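Molybdopterin biosynthesis protein MoaB (Sulfolobus tokodaii, PDB 3IWT) probably takes part in molybdenum cofactor biosynthesis, as a member of the MogA/MoaB family with a likely molybdopterin-binding domain. Local coordinates at residues 112-117 with 146-151. Sequence-based numbering, arbitrary orientation. Where two conformers were deposited one is given.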
loop_
_atom_site.group_PDB
_atom_site.type_symbol
_atom_site.label_atom_id
_atom_site.label_comp_id
_atom_site.label_asym_id
_atom_site.label_seq_id
_atom_site.Cartn_x
_atom_site.Cartn_y
_atom_site.Cartn_z
ATOM N N GLU A 112 15.728 0.008 2.867
ATOM C CA GLU A 112 14.795 0.241 3.947
ATOM C C GLU A 112 15.527 0.664 5.221
ATOM O O GLU A 112 15.100 1.611 5.919
ATOM C CB GLU A 112 13.961 -1.032 4.205
ATOM C CG GLU A 112 13.166 -1.520 2.960
ATOM C CD GLU A 112 12.412 -2.829 3.188
ATOM O OE1 GLU A 112 12.494 -3.422 4.285
ATOM O OE2 GLU A 112 11.709 -3.268 2.258
ATOM N N GLY A 113 16.639 -0.019 5.499
ATOM C CA GLY A 113 17.413 0.199 6.715
ATOM C C GLY A 113 18.178 1.509 6.790
ATOM O O GLY A 113 18.623 1.897 7.871
ATOM N N PHE A 114 18.359 2.215 5.677
ATOM C CA PHE A 114 19.052 3.487 5.754
ATOM C C PHE A 114 18.331 4.455 6.705
ATOM O O PHE A 114 18.984 5.160 7.450
ATOM C CB PHE A 114 19.249 4.167 4.383
ATOM C CG PHE A 114 20.005 5.469 4.481
ATOM C CD1 PHE A 114 21.400 5.495 4.473
ATOM C CD2 PHE A 114 19.314 6.667 4.613
ATOM C CE1 PHE A 114 22.072 6.686 4.600
ATOM C CE2 PHE A 114 19.987 7.854 4.743
ATOM C CZ PHE A 114 21.356 7.872 4.738
ATOM N N SER A 115 16.999 4.510 6.633
ATOM C CA SER A 115 16.229 5.447 7.453
ATOM C C SER A 115 16.442 5.232 8.971
ATOM O O SER A 115 16.762 6.178 9.697
ATOM C CB SER A 115 14.736 5.413 7.090
ATOM O OG SER A 115 14.241 4.089 7.065
ATOM N N ASP A 116 16.274 4.006 9.450
ATOM C CA ASP A 116 16.465 3.750 10.887
ATOM C C ASP A 116 17.917 3.788 11.365
ATOM O O ASP A 116 18.210 4.254 12.480
ATOM C CB ASP A 116 15.723 2.463 11.341
ATOM C CG ASP A 116 16.042 1.265 10.492
ATOM O OD1 ASP A 116 15.388 1.135 9.436
ATOM O OD2 ASP A 116 16.941 0.463 10.868
ATOM N N VAL A 117 18.848 3.308 10.537
ATOM C CA VAL A 117 20.260 3.383 10.897
ATOM C C VAL A 117 20.755 4.846 10.932
ATOM O O VAL A 117 21.541 5.212 11.807
ATOM C CB VAL A 117 21.138 2.495 10.013
ATOM C CG1 VAL A 117 22.629 2.654 10.416
ATOM C CG2 VAL A 117 20.693 1.037 10.131
ATOM N N ILE A 146 22.253 4.669 -7.081
ATOM C CA ILE A 146 21.867 4.776 -5.689
ATOM C C ILE A 146 21.421 6.225 -5.453
ATOM O O ILE A 146 21.951 7.166 -6.053
ATOM C CB ILE A 146 23.049 4.444 -4.749
ATOM C CG1 ILE A 146 23.697 3.097 -5.132
ATOM C CG2 ILE A 146 22.603 4.463 -3.264
ATOM C CD1 ILE A 146 22.710 1.922 -5.358
ATOM N N VAL A 147 20.434 6.400 -4.585
ATOM C CA VAL A 147 19.927 7.720 -4.278
ATOM C C VAL A 147 19.857 7.872 -2.764
ATOM O O VAL A 147 19.312 6.996 -2.097
ATOM C CB VAL A 147 18.515 7.942 -4.874
ATOM C CG1 VAL A 147 17.975 9.323 -4.461
ATOM C CG2 VAL A 147 18.503 7.730 -6.437
ATOM N N TYR A 148 20.416 8.969 -2.241
ATOM C CA TYR A 148 20.350 9.286 -0.815
ATOM C C TYR A 148 19.625 10.615 -0.667
ATOM O O TYR A 148 20.025 11.615 -1.267
ATOM C CB TYR A 148 21.729 9.380 -0.176
ATOM C CG TYR A 148 22.526 8.087 -0.103
ATOM C CD1 TYR A 148 22.361 7.211 0.954
ATOM C CD2 TYR A 148 23.490 7.769 -1.078
ATOM C CE1 TYR A 148 23.116 6.032 1.032
ATOM C CE2 TYR A 148 24.220 6.595 -1.017
ATOM C CZ TYR A 148 24.058 5.737 0.052
ATOM O OH TYR A 148 24.813 4.574 0.115
ATOM N N LEU A 149 18.552 10.607 0.122
ATOM C CA LEU A 149 17.787 11.796 0.423
ATOM C C LEU A 149 18.111 12.235 1.838
ATOM O O LEU A 149 17.644 11.644 2.814
ATOM C CB LEU A 149 16.280 11.520 0.288
ATOM C CG LEU A 149 15.770 10.848 -0.986
ATOM C CD1 LEU A 149 14.224 10.597 -0.887
ATOM C CD2 LEU A 149 16.159 11.676 -2.249
ATOM N N LEU A 150 18.924 13.282 1.954
ATOM C CA LEU A 150 19.438 13.722 3.244
ATOM C C LEU A 150 18.749 14.977 3.786
ATOM O O LEU A 150 18.200 15.754 3.022
ATOM C CB LEU A 150 20.940 13.972 3.149
ATOM C CG LEU A 150 21.809 12.820 2.615
ATOM C CD1 LEU A 150 23.359 13.201 2.632
ATOM C CD2 LEU A 150 21.493 11.477 3.399
ATOM N N PRO A 151 18.852 15.208 5.106
ATOM C CA PRO A 151 18.317 16.466 5.659
ATOM C C PRO A 151 19.012 17.757 5.194
ATOM O O PRO A 151 20.110 17.728 4.578
ATOM C CB PRO A 151 18.473 16.294 7.176
ATOM C CG PRO A 151 18.690 14.788 7.384
ATOM C CD PRO A 151 19.468 14.372 6.161
#
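Phe114 lays one face of its ring over an edge of the Tyr148 ring. The pair is an offset edge-to-face stack, with centroids 5.3 Å apart and planes at 62°. On the CD1-CE1 side of the tyrosine, Tyr148 CD1 comes closest, 3.7 Å from Phe114 CE1, and sits toward the rim of the phenylalanine face. Phe114 reaches out from the helix because CG lies anti to the backbone N (chi1 -178°). Leu150, two residues along the strand, adds one methyl. Leu150 CD2 meets Phe114 CZ obliquely at 3.8 Å. No hydrogen bond joins 112-117 to 146-151; three buried side chains carry the contact. The hydroxyl of Tyr148 bonds instead to Tyr133 of a neighbouring subunit, whose ring also packs edge-to-face with Phe114. An alanine at Phe114 would take away the ring and is likely to leave the Tyr148 edge and the Leu150 methyl without their aromatic partner. The contact joins helix 112-123 to strand 145-150 of the mixed sheet, near a subunit interface. Helix 154-176 packs on all three side chains, with Leu164 on Phe114. Ala139 of the adjacent strand 138-142 touches both rings.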